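PDB 6VZZ: BamaA.19900.a from Balamuthia mandrillaris, which catalyses, as a glucokinase, the phosphorylation of glucose, probably to glucose 6-phosphate at the expense of ATP. Local coordinates for residues A[104-116]-A[121-133]. Numbering follows the deposited sequence.
Sequences RISPDGEVLDVTN and ATHRRLKRSELPS. With BGC (beta-D-glucopyranose), chain B.
Asp113 OD2 takes Arg125 NE at 3.0 Å in a salt bridge, with Arg104 NH1 a longer partner. The oxygen lies in the guanidinium plane, whereas the donor comes in above the carboxylate plane; the two planes stand 73° apart. Arg124 NH1 adds another long bridge, 3.7 Å from Asp113 OD1, so three arginines gather at one carboxylate and would help stabilise its negative charge. Asp113 and Arg125 are a non-hydrogen-bonded pair of the antiparallel strands 111-114 and 125-127. Leu112 and Leu126 form the hydrogen-bonded pair, Leu112 N to Leu126 O and Leu126 N to Leu112 O both 2.8 Å, and Val114 N extends the ladder to Arg124 O. At the other end Glu110 O takes Arg128 N at 2.9 Å. With a bend at chi2 (63°), the Glu110 carboxylate curls back: OE2 accepts Ser129 N at 3.1 Å, and OE1 meets Arg128 NH2 at the guanidinium edge in a salt bridge whose hydrogen bond is weak. Gly109 O lies over a face of that guanidinium. Strand 111-114 leads into the glucose pocket, where Thr115 and Asn116 lie. Strand 103-105 completes this three-stranded antiparallel sheet, whose leucines pack on Ile43 of strand 37-43, while Glu130 and Leu131 rest against helix 72-90.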
ATOM      1  N   ARG A 104       5.045  15.624  -2.132  1.00 40.50           N
ATOM      2  CA  ARG A 104       4.538  15.071  -3.377  1.00 35.45           C
ATOM      3  C   ARG A 104       5.078  15.850  -4.556  1.00 38.90           C
ATOM      4  O   ARG A 104       5.432  17.024  -4.444  1.00 43.35           O
ATOM      5  CB  ARG A 104       3.012  15.101  -3.403  1.00 36.76           C
ATOM      6  CG  ARG A 104       2.356  14.174  -2.415  1.00 36.68           C
ATOM      7  CD  ARG A 104       1.224  14.865  -1.717  1.00 39.32           C
ATOM      8  NE  ARG A 104       0.144  15.219  -2.632  1.00 43.30           N
ATOM      9  CZ  ARG A 104      -0.295  16.463  -2.824  1.00 45.58           C
ATOM     10  NH1 ARG A 104       0.249  17.490  -2.164  1.00 41.24           N
ATOM     11  NH2 ARG A 104      -1.287  16.676  -3.675  1.00 46.31           N
ATOM     12  N   ILE A 105       5.108  15.190  -5.708  1.00 39.23           N
ATOM     13  CA  ILE A 105       5.643  15.772  -6.931  1.00 41.47           C
ATOM     14  C   ILE A 105       4.592  15.689  -8.025  1.00 43.36           C
ATOM     15  O   ILE A 105       3.954  14.646  -8.205  1.00 46.28           O
ATOM     16  CB  ILE A 105       6.935  15.060  -7.356  1.00 42.04           C
ATOM     17  CG1 ILE A 105       7.961  15.244  -6.254  1.00 41.16           C
ATOM     18  CG2 ILE A 105       7.444  15.590  -8.694  1.00 41.03           C
ATOM     19  CD1 ILE A 105       8.948  14.190  -6.254  1.00 41.84           C
ATOM     20  N   SER A 106       4.422  16.785  -8.756  1.00 43.30           N
ATOM     21  CA  SER A 106       3.368  16.867  -9.749  1.00 48.18           C
ATOM     22  C   SER A 106       3.595  15.847 -10.867  1.00 50.90           C
ATOM     23  O   SER A 106       4.729  15.427 -11.117  1.00 50.69           O
ATOM     24  CB  SER A 106       3.315  18.279 -10.323  1.00 47.36           C
ATOM     25  OG  SER A 106       4.587  18.658 -10.815  1.00 49.77           O
ATOM     26  N   PRO A 107       2.525  15.421 -11.540  1.00 52.66           N
ATOM     27  CA  PRO A 107       2.676  14.509 -12.688  1.00 52.44           C
ATOM     28  C   PRO A 107       3.745  14.902 -13.692  1.00 55.92           C
ATOM     29  O   PRO A 107       4.381  14.012 -14.272  1.00 59.01           O
ATOM     30  CB  PRO A 107       1.280  14.546 -13.316  1.00 52.54           C
ATOM     31  CG  PRO A 107       0.376  14.708 -12.132  1.00 51.18           C
ATOM     32  CD  PRO A 107       1.116  15.555 -11.127  1.00 48.58           C
ATOM     33  N   ASP A 108       3.975  16.193 -13.928  1.00 57.80           N
ATOM     34  CA  ASP A 108       4.986  16.605 -14.899  1.00 55.46           C
ATOM     35  C   ASP A 108       6.380  16.741 -14.296  1.00 54.99           C
ATOM     36  O   ASP A 108       7.306  17.134 -15.009  1.00 55.53           O
ATOM     37  CB  ASP A 108       4.583  17.927 -15.582  1.00 56.53           C
ATOM     38  CG  ASP A 108       4.460  19.098 -14.607  1.00 59.15           C
ATOM     39  OD1 ASP A 108       4.569  18.891 -13.375  1.00 57.02           O
ATOM     40  OD2 ASP A 108       4.245  20.237 -15.085  1.00 57.20           O
ATOM     41  N   GLY A 109       6.554  16.426 -13.011  1.00 53.76           N
ATOM     42  CA  GLY A 109       7.863  16.480 -12.387  1.00 50.53           C
ATOM     43  C   GLY A 109       8.422  17.867 -12.169  1.00 51.37           C
ATOM     44  O   GLY A 109       9.579  17.996 -11.761  1.00 51.14           O
ATOM     45  N   GLU A 110       7.625  18.906 -12.403  1.00 51.61           N
ATOM     46  CA  GLU A 110       8.093  20.286 -12.353  1.00 51.28           C
ATOM     47  C   GLU A 110       8.015  20.901 -10.956  1.00 50.03           C
ATOM     48  O   GLU A 110       8.795  21.813 -10.652  1.00 51.48           O
ATOM     49  CB  GLU A 110       7.278  21.126 -13.348  1.00 52.28           C
ATOM     50  CG  GLU A 110       7.637  22.607 -13.409  1.00 56.41           C
ATOM     51  CD  GLU A 110       9.063  22.856 -13.882  1.00 59.49           C
ATOM     52  OE1 GLU A 110       9.558  22.076 -14.731  1.00 64.15           O
ATOM     53  OE2 GLU A 110       9.686  23.832 -13.398  1.00 57.97           O
ATOM     54  N   VAL A 111       7.126  20.412 -10.090  1.00 46.01           N
ATOM     55  CA  VAL A 111       6.781  21.083  -8.839  1.00 47.85           C
ATOM     56  C   VAL A 111       6.873  20.098  -7.676  1.00 46.74           C
ATOM     57  O   VAL A 111       6.345  18.984  -7.755  1.00 43.08           O
ATOM     58  CB  VAL A 111       5.361  21.688  -8.892  1.00 46.57           C
ATOM     59  CG1 VAL A 111       5.066  22.477  -7.620  1.00 40.93           C
ATOM     60  CG2 VAL A 111       5.180  22.541 -10.137  1.00 42.31           C
ATOM     61  N   LEU A 112       7.517  20.526  -6.591  1.00 44.61           N
ATOM     62  CA  LEU A 112       7.521  19.817  -5.319  1.00 39.91           C
ATOM     63  C   LEU A 112       6.625  20.558  -4.331  1.00 43.61           C
ATOM     64  O   LEU A 112       6.635  21.791  -4.278  1.00 44.61           O
ATOM     65  CB  LEU A 112       8.946  19.702  -4.759  1.00 38.76           C
ATOM     66  CG  LEU A 112       9.127  19.316  -3.286  1.00 39.91           C
ATOM     67  CD1 LEU A 112       8.768  17.853  -3.012  1.00 36.53           C
ATOM     68  CD2 LEU A 112      10.538  19.608  -2.836  1.00 37.86           C
ATOM     69  N   ASP A 113       5.843  19.804  -3.561  1.00 41.14           N
ATOM     70  CA  ASP A 113       4.939  20.336  -2.541  1.00 40.66           C
ATOM     71  C   ASP A 113       5.416  19.749  -1.212  1.00 43.38           C
ATOM     72  O   ASP A 113       5.208  18.561  -0.946  1.00 41.31           O
ATOM     73  CB  ASP A 113       3.487  19.952  -2.862  1.00 41.82           C
ATOM     74  CG  ASP A 113       2.459  20.638  -1.962  1.00 51.02           C
ATOM     75  OD1 ASP A 113       2.642  20.699  -0.725  1.00 52.39           O
ATOM     76  OD2 ASP A 113       1.440  21.116  -2.505  1.00 60.30           O
ATOM     77  N   VAL A 114       6.077  20.557  -0.385  1.00 40.63           N
ATOM     78  CA  VAL A 114       6.649  20.050   0.859  1.00 41.16           C
ATOM     79  C   VAL A 114       5.542  20.003   1.910  1.00 44.01           C
ATOM     80  O   VAL A 114       5.037  21.036   2.351  1.00 45.62           O
ATOM     81  CB  VAL A 114       7.836  20.896   1.326  1.00 41.76           C
ATOM     82  CG1 VAL A 114       8.422  20.306   2.590  1.00 40.98           C
ATOM     83  CG2 VAL A 114       8.893  20.957   0.235  1.00 39.41           C
ATOM     84  N   THR A 115       5.172  18.790   2.319  1.00 41.84           N
ATOM     85  CA  THR A 115       3.930  18.602   3.062  1.00 41.54           C
ATOM     86  C   THR A 115       3.897  19.426   4.345  1.00 41.88           C
ATOM     87  O   THR A 115       2.854  19.983   4.704  1.00 38.01           O
ATOM     88  CB  THR A 115       3.742  17.119   3.371  1.00 39.72           C
ATOM     89  OG1 THR A 115       3.687  16.389   2.142  1.00 38.22           O
ATOM     90  CG2 THR A 115       2.461  16.881   4.173  1.00 36.96           C
ATOM     91  N   ASN A 116       5.022  19.518   5.052  1.00 44.36           N
ATOM     92  CA  ASN A 116       5.033  20.082   6.395  1.00 42.25           C
ATOM     93  C   ASN A 116       5.725  21.442   6.465  1.00 45.20           C
ATOM     94  O   ASN A 116       6.056  21.910   7.559  1.00 45.76           O
ATOM     95  CB  ASN A 116       5.670  19.091   7.368  1.00 40.52           C
ATOM     96  CG  ASN A 116       4.738  17.932   7.708  1.00 43.29           C
ATOM     97  OD1 ASN A 116       3.546  18.127   7.941  1.00 44.57           O
ATOM     98  ND2 ASN A 116       5.280  16.722   7.734  1.00 43.14           N
ATOM     99  N   ALA A 121       0.493  28.351  -0.406  1.00 64.39           N
ATOM    100  CA  ALA A 121       0.959  27.379  -1.390  1.00 60.92           C
ATOM    101  C   ALA A 121       2.317  27.762  -1.962  1.00 57.62           C
ATOM    102  O   ALA A 121       3.147  26.888  -2.239  1.00 57.16           O
ATOM    103  CB  ALA A 121      -0.066  27.238  -2.511  1.00 61.22           C
ATOM    104  N   THR A 122       2.562  29.058  -2.158  1.00 58.41           N
ATOM    105  CA  THR A 122       3.855  29.484  -2.690  1.00 58.90           C
ATOM    106  C   THR A 122       4.994  29.086  -1.760  1.00 56.56           C
ATOM    107  O   THR A 122       6.087  28.727  -2.217  1.00 56.60           O
ATOM    108  CB  THR A 122       3.870  30.995  -2.909  1.00 62.36           C
ATOM    109  OG1 THR A 122       2.685  31.388  -3.609  1.00 64.08           O
ATOM    110  CG2 THR A 122       5.101  31.406  -3.713  1.00 60.65           C
ATOM    111  N   HIS A 123       4.756  29.136  -0.450  1.00 57.41           N
ATOM    112  CA  HIS A 123       5.802  28.847   0.515  1.00 55.65           C
ATOM    113  C   HIS A 123       5.958  27.360   0.789  1.00 51.86           C
ATOM    114  O   HIS A 123       6.909  26.968   1.470  1.00 47.36           O
ATOM    115  CB  HIS A 123       5.528  29.615   1.810  1.00 58.19           C
ATOM    116  CG  HIS A 123       5.720  31.098   1.670  1.00 63.22           C
ATOM    117  ND1 HIS A 123       6.466  31.842   2.559  1.00 63.27           N
ATOM    118  CD2 HIS A 123       5.287  31.967   0.726  1.00 61.38           C
ATOM    119  CE1 HIS A 123       6.472  33.106   2.177  1.00 64.68           C
ATOM    120  NE2 HIS A 123       5.763  33.209   1.068  1.00 64.85           N
ATOM    121  N   ARG A 124       5.055  26.530   0.267  1.00 51.48           N
ATOM    122  CA  ARG A 124       5.171  25.088   0.382  1.00 49.00           C
ATOM    123  C   ARG A 124       5.591  24.416  -0.913  1.00 47.21           C
ATOM    124  O   ARG A 124       6.021  23.262  -0.878  1.00 48.19           O
ATOM    125  CB  ARG A 124       3.838  24.485   0.850  1.00 52.50           C
ATOM    126  CG  ARG A 124       3.473  24.846   2.279  1.00 56.04           C
ATOM    127  CD  ARG A 124       2.187  24.157   2.737  1.00 61.47           C
ATOM    128  NE  ARG A 124       1.004  24.863   2.249  1.00 65.24           N
ATOM    129  CZ  ARG A 124       0.187  24.404   1.303  1.00 65.59           C
ATOM    130  NH1 ARG A 124       0.399  23.219   0.740  1.00 61.59           N
ATOM    131  NH2 ARG A 124      -0.854  25.134   0.924  1.00 69.13           N
ATOM    132  N   ARG A 125       5.500  25.111  -2.043  1.00 48.45           N
ATOM    133  CA  ARG A 125       5.784  24.543  -3.351  1.00 46.27           C
ATOM    134  C   ARG A 125       7.076  25.113  -3.922  1.00 46.44           C
ATOM    135  O   ARG A 125       7.407  26.281  -3.712  1.00 48.49           O
ATOM    136  CB  ARG A 125       4.618  24.796  -4.308  1.00 49.21           C
ATOM    137  CG  ARG A 125       3.354  24.081  -3.855  1.00 55.34           C
ATOM    138  CD  ARG A 125       2.151  24.327  -4.740  1.00 59.57           C
ATOM    139  NE  ARG A 125       1.070  23.421  -4.363  1.00 61.51           N
ATOM    140  CZ  ARG A 125      -0.196  23.574  -4.730  1.00 71.88           C
ATOM    141  NH1 ARG A 125      -0.546  24.610  -5.485  1.00 70.70           N
ATOM    142  NH2 ARG A 125      -1.117  22.698  -4.333  1.00 75.84           N
ATOM    143  N   LEU A 126       7.814  24.263  -4.636  1.00 45.91           N
ATOM    144  CA  LEU A 126       9.100  24.628  -5.222  1.00 43.83           C
ATOM    145  C   LEU A 126       9.135  24.119  -6.656  1.00 46.18           C
ATOM    146  O   LEU A 126       9.031  22.909  -6.883  1.00 45.18           O
ATOM    147  CB  LEU A 126      10.260  24.046  -4.406  1.00 41.20           C
ATOM    148  CG  LEU A 126      11.687  24.245  -4.932  1.00 43.77           C
ATOM    149  CD1 LEU A 126      12.081  25.716  -4.970  1.00 42.70           C
ATOM    150  CD2 LEU A 126      12.695  23.438  -4.115  1.00 39.55           C
ATOM    151  N   LYS A 127       9.268  25.040  -7.616  1.00 45.52           N
ATOM    152  CA  LYS A 127       9.346  24.709  -9.035  1.00 42.82           C
ATOM    153  C   LYS A 127      10.799  24.542  -9.460  1.00 45.06           C
ATOM    154  O   LYS A 127      11.675  25.279  -8.999  1.00 46.82           O
ATOM    155  CB  LYS A 127       8.699  25.812  -9.878  1.00 47.89           C
ATOM    156  CG  LYS A 127       7.305  26.197  -9.429  1.00 51.39           C
ATOM    157  CD  LYS A 127       6.764  27.403 -10.192  1.00 57.32           C
ATOM    158  CE  LYS A 127       5.282  27.620  -9.872  1.00 61.40           C
ATOM    159  NZ  LYS A 127       4.920  29.069  -9.831  1.00 59.65           N
ATOM    160  N   ARG A 128      11.048  23.577 -10.353  1.00 45.57           N
ATOM    161  CA  ARG A 128      12.374  23.420 -10.954  1.00 45.16           C
ATOM    162  C   ARG A 128      12.898  24.733 -11.522  1.00 45.89           C
ATOM    163  O   ARG A 128      14.055  25.105 -11.299  1.00 46.92           O
ATOM    164  CB  ARG A 128      12.322  22.419 -12.093  1.00 49.04           C
ATOM    165  CG  ARG A 128      12.379  20.961 -11.813  1.00 46.04           C
ATOM    166  CD  ARG A 128      11.959  20.418 -13.152  1.00 49.46           C
ATOM    167  NE  ARG A 128      12.221  19.021 -13.400  1.00 51.57           N
ATOM    168  CZ  ARG A 128      11.695  18.383 -14.435  1.00 53.06           C
ATOM    169  NH1 ARG A 128      11.949  17.090 -14.632  1.00 54.79           N
ATOM    170  NH2 ARG A 128      10.900  19.052 -15.264  1.00 46.71           N
ATOM    171  N   SER A 129      12.064  25.422 -12.306  1.00 43.24           N
ATOM    172  CA  SER A 129      12.455  26.640 -13.004  1.00 43.07           C
ATOM    173  C   SER A 129      12.876  27.771 -12.074  1.00 44.09           C
ATOM    174  O   SER A 129      13.370  28.790 -12.563  1.00 48.82           O
ATOM    175  CB  SER A 129      11.300  27.119 -13.880  1.00 43.88           C
ATOM    176  OG  SER A 129      10.258  27.658 -13.087  1.00 47.29           O
ATOM    177  N   GLU A 130      12.674  27.637 -10.764  1.00 45.69           N
ATOM    178  CA  GLU A 130      13.108  28.643  -9.804  1.00 44.74           C
ATOM    179  C   GLU A 130      14.520  28.407  -9.299  1.00 44.58           C
ATOM    180  O   GLU A 130      15.060  29.264  -8.588  1.00 47.10           O
ATOM    181  CB  GLU A 130      12.165  28.677  -8.598  1.00 44.65           C
ATOM    182  CG  GLU A 130      10.745  29.102  -8.891  1.00 44.89           C
ATOM    183  CD  GLU A 130       9.885  29.090  -7.634  1.00 52.48           C
ATOM    184  OE1 GLU A 130       9.477  30.186  -7.181  1.00 52.41           O
ATOM    185  OE2 GLU A 130       9.634  27.982  -7.088  1.00 50.54           O
ATOM    186  N   LEU A 131      15.103  27.285  -9.619  1.00 44.37           N
ATOM    187  CA  LEU A 131      16.400  26.811  -9.178  1.00 42.62           C
ATOM    188  C   LEU A 131      17.504  27.413 -10.034  1.00 42.27           C
ATOM    189  O   LEU A 131      17.329  27.596 -11.243  1.00 42.91           O
ATOM    190  CB  LEU A 131      16.459  25.292  -9.266  1.00 42.02           C
ATOM    191  CG  LEU A 131      15.419  24.563  -8.418  1.00 43.11           C
ATOM    192  CD1 LEU A 131      15.448  23.069  -8.704  1.00 43.17           C
ATOM    193  CD2 LEU A 131      15.662  24.832  -6.948  1.00 39.27           C
ATOM    194  N   PRO A 132      18.652  27.717  -9.430  1.00 42.56           N
ATOM    195  CA  PRO A 132      19.769  28.277 -10.210  1.00 42.90           C
ATOM    196  C   PRO A 132      20.321  27.263 -11.210  1.00 40.92           C
ATOM    197  O   PRO A 132      20.623  26.120 -10.865  1.00 39.20           O
ATOM    198  CB  PRO A 132      20.804  28.648  -9.140  1.00 40.47           C
ATOM    199  CG  PRO A 132      20.476  27.777  -7.965  1.00 44.26           C
ATOM    200  CD  PRO A 132      18.993  27.515  -8.010  1.00 41.27           C
ATOM    201  N   SER A 133      20.452  27.704 -12.465  1.00 45.38           N
ATOM    202  CA  SER A 133      20.950  26.848 -13.540  1.00 43.25           C
ATOM    203  C   SER A 133      22.299  26.208 -13.222  1.00 43.36           C
ATOM    204  O   SER A 133      22.550  25.073 -13.643  1.00 43.88           O
ATOM    205  CB  SER A 133      21.064  27.659 -14.824  1.00 42.64           C
ATOM    206  OG  SER A 133      19.784  27.904 -15.364  1.00 58.77           O
TER
HETATM  207  C2  BGC B 401       5.400  13.656   3.577  1.00 34.07           C
HETATM  208  C3  BGC B 401       6.160  12.587   2.808  1.00 34.86           C
HETATM  209  C4  BGC B 401       7.575  12.455   3.356  1.00 35.95           C
HETATM  210  C5  BGC B 401       7.515  12.213   4.860  1.00 37.40           C
HETATM  211  C6  BGC B 401       8.869  12.109   5.521  1.00 34.53           C
HETATM  212  C1  BGC B 401       5.448  13.327   5.061  1.00 35.01           C
HETATM  213  O1  BGC B 401       4.701  14.222   5.800  1.00 39.30           O
HETATM  214  O2  BGC B 401       4.053  13.724   3.124  1.00 36.32           O
HETATM  215  O3  BGC B 401       6.181  12.891   1.420  1.00 35.93           O
HETATM  216  O4  BGC B 401       8.232  11.353   2.749  1.00 32.47           O
HETATM  217  O5  BGC B 401       6.809  13.297   5.480  1.00 36.44           O
HETATM  218  O6  BGC B 401       9.723  13.162   5.125  1.00 37.00           O